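PDB 5K7F: transcriptional regulator, TetR family from Myxococcus xanthus, which probably binds DNA as a transcriptional regulator that responds to isovaleryl coenzyme A and controls an alternative route to its biosynthesis. Local coordinates for residues Leu28-Gly33 against Val112-His117; Glu143-Ala148 against Gly152-Val157. All coordinates share one frame; numbering follows the deposited sequence.

Contact 1 (Leu28-Gly33 against Val112-His117)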
loop_
_atom_site.group_PDB
_atom_site.type_symbol
_atom_site.label_atom_id
_atom_site.label_comp_id
_atom_site.label_asym_id
_atom_site.label_seq_id
_atom_site.Cartn_x
_atom_site.Cartn_y
_atom_site.Cartn_z
ATOM N N LEU A 28 -7.917 -12.124 13.636
ATOM C CA LEU A 28 -6.818 -12.865 14.252
ATOM C C LEU A 28 -5.594 -12.900 13.340
ATOM O O LEU A 28 -4.449 -12.727 13.795
ATOM C CB LEU A 28 -7.270 -14.288 14.588
ATOM C CG LEU A 28 -8.364 -14.428 15.620
ATOM C CD1 LEU A 28 -8.787 -15.897 15.703
ATOM C CD2 LEU A 28 -7.902 -13.957 16.968
ATOM N N ILE A 29 -5.810 -13.109 12.042
ATOM C CA ILE A 29 -4.675 -13.221 11.126
ATOM C C ILE A 29 -3.901 -11.909 11.089
ATOM O O ILE A 29 -2.661 -11.898 11.090
ATOM C CB ILE A 29 -5.151 -13.637 9.721
ATOM C CG1 ILE A 29 -5.521 -15.120 9.708
ATOM C CG2 ILE A 29 -4.052 -13.418 8.705
ATOM C CD1 ILE A 29 -6.245 -15.571 8.443
ATOM N N CYS A 30 -4.617 -10.784 11.047
ATOM C CA CYS A 30 -3.946 -9.491 11.081
ATOM C C CYS A 30 -3.240 -9.251 12.412
ATOM O O CYS A 30 -2.203 -8.585 12.443
ATOM C CB CYS A 30 -4.950 -8.375 10.793
ATOM S SG CYS A 30 -5.334 -8.237 9.043
ATOM N N ASP A 31 -3.773 -9.777 13.516
ATOM C CA ASP A 31 -3.167 -9.497 14.813
ATOM C C ASP A 31 -2.037 -10.462 15.157
ATOM O O ASP A 31 -0.989 -10.019 15.637
ATOM C CB ASP A 31 -4.228 -9.527 15.918
ATOM C CG ASP A 31 -3.615 -9.388 17.315
ATOM O OD1 ASP A 31 -2.708 -8.541 17.486
ATOM O OD2 ASP A 31 -4.018 -10.130 18.237
ATOM N N ARG A 32 -2.213 -11.767 14.914
ATOM C CA ARG A 32 -1.202 -12.766 15.255
ATOM C C ARG A 32 -0.410 -13.276 14.056
ATOM O O ARG A 32 0.621 -13.936 14.245
ATOM C CB ARG A 32 -1.862 -13.956 15.968
ATOM N N GLY A 33 -0.852 -12.994 12.836
ATOM C CA GLY A 33 -0.256 -13.588 11.662
ATOM C C GLY A 33 -0.965 -14.863 11.243
ATOM O O GLY A 33 -1.734 -15.463 11.998
ATOM N N VAL A 112 -10.485 -7.814 6.435
ATOM C CA VAL A 112 -10.730 -8.602 5.218
ATOM C C VAL A 112 -10.002 -7.970 4.032
ATOM O O VAL A 112 -9.341 -8.656 3.243
ATOM C CB VAL A 112 -12.248 -8.744 4.959
ATOM C CG1 VAL A 112 -12.555 -9.392 3.593
ATOM C CG2 VAL A 112 -12.899 -9.590 6.043
ATOM N N ILE A 113 -10.083 -6.648 3.898
ATOM C CA ILE A 113 -9.507 -6.003 2.724
ATOM C C ILE A 113 -7.978 -5.989 2.819
ATOM O O ILE A 113 -7.275 -6.116 1.818
ATOM C CB ILE A 113 -10.093 -4.585 2.565
ATOM C CG1 ILE A 113 -11.645 -4.604 2.508
ATOM C CG2 ILE A 113 -9.468 -3.839 1.388
ATOM C CD1 ILE A 113 -12.270 -5.455 1.352
ATOM N N ILE A 114 -7.435 -5.811 4.023
ATOM C CA ILE A 114 -5.994 -5.888 4.201
ATOM C C ILE A 114 -5.472 -7.241 3.720
ATOM O O ILE A 114 -4.441 -7.327 3.028
ATOM C CB ILE A 114 -5.662 -5.639 5.683
ATOM C CG1 ILE A 114 -5.970 -4.175 6.019
ATOM C CG2 ILE A 114 -4.231 -6.033 6.020
ATOM C CD1 ILE A 114 -5.885 -3.888 7.500
ATOM N N ILE A 115 -6.166 -8.320 4.095
ATOM C CA ILE A 115 -5.674 -9.641 3.736
ATOM C C ILE A 115 -5.749 -9.847 2.231
ATOM O O ILE A 115 -4.858 -10.467 1.627
ATOM C CB ILE A 115 -6.438 -10.716 4.518
ATOM C CG1 ILE A 115 -5.972 -10.701 5.970
ATOM C CG2 ILE A 115 -6.252 -12.090 3.894
ATOM C CD1 ILE A 115 -6.928 -11.400 6.891
ATOM N N LEU A 116 -6.787 -9.292 1.602
ATOM C CA LEU A 116 -6.943 -9.354 0.151
ATOM C C LEU A 116 -5.690 -8.896 -0.593
ATOM O O LEU A 116 -5.360 -9.432 -1.660
ATOM C CB LEU A 116 -8.137 -8.500 -0.242
ATOM C CG LEU A 116 -8.484 -8.424 -1.708
ATOM C CD1 LEU A 116 -8.718 -9.820 -2.312
ATOM C CD2 LEU A 116 -9.736 -7.545 -1.794
ATOM N N HIS A 117 -5.009 -7.878 -0.084
ATOM C CA HIS A 117 -3.879 -7.304 -0.794
ATOM C C HIS A 117 -2.553 -7.521 -0.080
ATOM O O HIS A 117 -1.504 -7.108 -0.608
ATOM C CB HIS A 117 -4.136 -5.811 -1.044
ATOM C CG HIS A 117 -5.130 -5.567 -2.136
ATOM N ND1 HIS A 117 -4.824 -5.755 -3.467
ATOM C CD2 HIS A 117 -6.438 -5.213 -2.099
ATOM C CE1 HIS A 117 -5.890 -5.501 -4.204
ATOM N NE2 HIS A 117 -6.887 -5.171 -3.399
#

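Contact 2 (Glu143-Ala148 against Gly152-Val157)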
loop_
_atom_site.group_PDB
_atom_site.type_symbol
_atom_site.label_atom_id
_atom_site.label_comp_id
_atom_site.label_asym_id
_atom_site.label_seq_id
_atom_site.Cartn_x
_atom_site.Cartn_y
_atom_site.Cartn_z
ATOM N N GLU A 143 -11.581 1.991 -17.487
ATOM C CA GLU A 143 -12.617 2.462 -18.407
ATOM C C GLU A 143 -13.123 3.845 -18.006
ATOM O O GLU A 143 -13.298 4.717 -18.854
ATOM C CB GLU A 143 -13.762 1.446 -18.474
ATOM N N ALA A 144 -13.329 4.082 -16.708
ATOM C CA ALA A 144 -13.770 5.403 -16.264
ATOM C C ALA A 144 -12.713 6.476 -16.520
ATOM O O ALA A 144 -13.038 7.576 -16.997
ATOM C CB ALA A 144 -14.138 5.377 -14.790
ATOM N N PHE A 145 -11.452 6.187 -16.224
ATOM C CA PHE A 145 -10.398 7.151 -16.538
ATOM C C PHE A 145 -10.367 7.453 -18.043
ATOM O O PHE A 145 -10.313 8.616 -18.442
ATOM C CB PHE A 145 -9.051 6.641 -16.020
ATOM C CG PHE A 145 -8.738 7.051 -14.606
ATOM C CD1 PHE A 145 -8.405 8.338 -14.304
ATOM C CD2 PHE A 145 -8.815 6.125 -13.572
ATOM C CE1 PHE A 145 -8.087 8.683 -13.000
ATOM C CE2 PHE A 145 -8.495 6.475 -12.293
ATOM C CZ PHE A 145 -8.143 7.754 -12.010
ATOM N N SER A 146 -10.497 6.424 -18.883
ATOM C CA SER A 146 -10.537 6.616 -20.341
ATOM C C SER A 146 -11.645 7.556 -20.786
ATOM O O SER A 146 -11.421 8.461 -21.600
ATOM C CB SER A 146 -10.709 5.265 -21.024
ATOM O OG SER A 146 -9.465 4.602 -20.994
ATOM N N GLN A 147 -12.868 7.291 -20.327
ATOM C CA GLN A 147 -14.036 8.095 -20.666
ATOM C C GLN A 147 -13.905 9.524 -20.173
ATOM O O GLN A 147 -14.180 10.472 -20.908
ATOM C CB GLN A 147 -15.264 7.459 -20.050
ATOM C CG GLN A 147 -15.585 6.108 -20.586
ATOM C CD GLN A 147 -16.684 5.444 -19.807
ATOM O OE1 GLN A 147 -17.198 6.002 -18.849
ATOM N NE2 GLN A 147 -17.042 4.220 -20.208
ATOM N N ALA A 148 -13.521 9.701 -18.903
ATOM C CA ALA A 148 -13.374 11.031 -18.356
ATOM C C ALA A 148 -12.305 11.845 -19.071
ATOM O O ALA A 148 -12.485 13.054 -19.240
ATOM C CB ALA A 148 -13.055 10.938 -16.868
ATOM N N GLY A 152 -12.825 15.279 -21.567
ATOM C CA GLY A 152 -12.310 16.500 -20.974
ATOM C C GLY A 152 -12.840 16.806 -19.588
ATOM O O GLY A 152 -12.864 17.976 -19.190
ATOM N N LEU A 153 -13.274 15.785 -18.836
ATOM C CA LEU A 153 -13.733 15.993 -17.464
ATOM C C LEU A 153 -12.627 15.788 -16.427
ATOM O O LEU A 153 -12.830 16.135 -15.262
ATOM C CB LEU A 153 -14.918 15.065 -17.169
ATOM C CG LEU A 153 -16.127 15.207 -18.103
ATOM C CD1 LEU A 153 -16.996 13.969 -17.988
ATOM C CD2 LEU A 153 -16.952 16.473 -17.805
ATOM N N ILE A 154 -11.466 15.262 -16.833
ATOM C CA ILE A 154 -10.264 15.197 -16.009
ATOM C C ILE A 154 -9.097 15.515 -16.935
ATOM O O ILE A 154 -9.176 15.351 -18.160
ATOM C CB ILE A 154 -10.023 13.827 -15.310
ATOM C CG1 ILE A 154 -9.941 12.706 -16.334
ATOM C CG2 ILE A 154 -11.134 13.516 -14.284
ATOM C CD1 ILE A 154 -9.712 11.356 -15.749
ATOM N N ARG A 155 -8.035 16.001 -16.339
ATOM C CA ARG A 155 -6.786 16.213 -17.076
ATOM C C ARG A 155 -6.315 14.898 -17.693
ATOM O O ARG A 155 -6.454 13.841 -17.069
ATOM C CB ARG A 155 -5.739 16.770 -16.109
ATOM C CG ARG A 155 -4.376 17.026 -16.696
ATOM C CD ARG A 155 -3.463 17.726 -15.673
ATOM N NE ARG A 155 -4.189 18.732 -14.895
ATOM C CZ ARG A 155 -4.290 20.021 -15.212
ATOM N NH1 ARG A 155 -3.697 20.496 -16.306
ATOM N NH2 ARG A 155 -4.989 20.838 -14.424
ATOM N N PRO A 156 -5.756 14.907 -18.915
ATOM C CA PRO A 156 -5.357 13.637 -19.535
ATOM C C PRO A 156 -4.368 12.855 -18.677
ATOM O O PRO A 156 -3.455 13.430 -18.077
ATOM C CB PRO A 156 -4.708 14.069 -20.851
ATOM C CG PRO A 156 -5.355 15.357 -21.172
ATOM C CD PRO A 156 -5.632 16.035 -19.849
ATOM N N VAL A 157 -4.565 11.532 -18.642
ATOM C CA VAL A 157 -3.707 10.609 -17.904
ATOM C C VAL A 157 -3.857 9.237 -18.546
ATOM O O VAL A 157 -4.915 8.904 -19.079
ATOM C CB VAL A 157 -4.070 10.589 -16.395
ATOM C CG1 VAL A 157 -5.402 9.905 -16.170
ATOM C CG2 VAL A 157 -2.994 9.929 -15.575
#

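Contact 1 (Leu28-Gly33 against Val112-His117)
The turn that carries I29 and C30 to I114 and I115 is tied together by the carbonyl of L28, whose O accepts R32 N at 2.7 Å and, weakly, D31 N. G33 follows with a positive phi of 92°, where a side chain would jam against the carbonyl O of R32. Nothing polar crosses to the other helix, and the contact itself is small and apolar. C30 contributes its sulfur: SG lies 3.9 Å from I114 CG2 and 4.0 Å from I115 CG1, so it reaches two neighbouring isoleucines on the facing turn. Its chi1 of -78° sets SG anti to the carbonyl carbon and sends it out toward helix 110-117. I29 meets I115 beside it; I115 CD1 approaches both CB and CG2 of I29, with CG2 at 4.0 Å, and the two side chains cross at about a right angle. Thus I115 uses CG1 for the sulfur and its terminal methyl for the isoleucine. The axes of the short helical segments 28-32 and 112-117 approach to 10.1 Å, their N-to-C directions 69° apart, and the nearest backbones, C30 and I115, keep their CA atoms 7.5 Å apart. In this TetR-like fold, helix 18-32 precedes the predicted helix-turn-helix of the DNA-binding domain, whereas helix 110-117 belongs to the C-terminal region. The contact therefore joins the two domains, across which TetR relatives pass the effector signal; between these two segments it does so through apolar contacts alone. I115 is buried, also touching A26 and L64 of helices 18-32 and 60-83, whereas C30 keeps some exposure. At the far end of the second segment, the carbonyl O of H117 is hydrogen-bonded to K175 NZ of the second subunit.

Contact 2 (Glu143-Ala148 against Gly152-Val157)
I154 holds CG1 in the crowded position between its backbone N and carbonyl carbon (chi1 58°), and its extended chain then lays CD1 between A148 and F145; V157 adopts a similar first torsion (71°) that brings CG1 to the same ring. I154 CD1 lies 3.6 Å from A148 CB and 3.6 Å from F145 CD1, its side chain crossing the phenylalanine at about a right angle. V157 CG1 comes obliquely to F145 CD1 at 3.9 Å. Beside this apolar patch, the helix ends in a Schellman motif: G152 takes positive phi, and L153 N donates to A148 O at 2.9 Å, nearly along the C=O axis (162°). I154 N adds a weak bond to that same oxygen. Replacing I154 by an alanine removes CG1, CG2 and CD1 and is likely to open a gap between A148 CB and the F145 ring, leaving the ring without that neighbour. V90 and F197 also touch I154, while M195 of the second subunit packs on F145 and V157. One good and one weak backbone bond to A148 O thus hold the turn, and the apolar side chains fold the outgoing loop back over the helix beside the dimer partner.

How the contacts relate
The two contacts lie on opposite sides of the chain's centre, 34 Å apart between centres and about 15 Å between nearest atoms, and do not touch. Contact 1 joins helices distant in sequence and bridges the DNA-binding and C-terminal regions; contact 2 is local, closing helix 125-150 against its own outgoing loop within the C-terminal region. Both are partly buried, though contact 2 sits farther out, 23 Å from the chain's centre against 12 Å. Both pack apolar side chains, but only contact 2 adds backbone hydrogen bonds between its segments, as suits a helix end. The second subunit packs on touching residues of contact 2, but meets contact 1 only at H117, beside the touching residues.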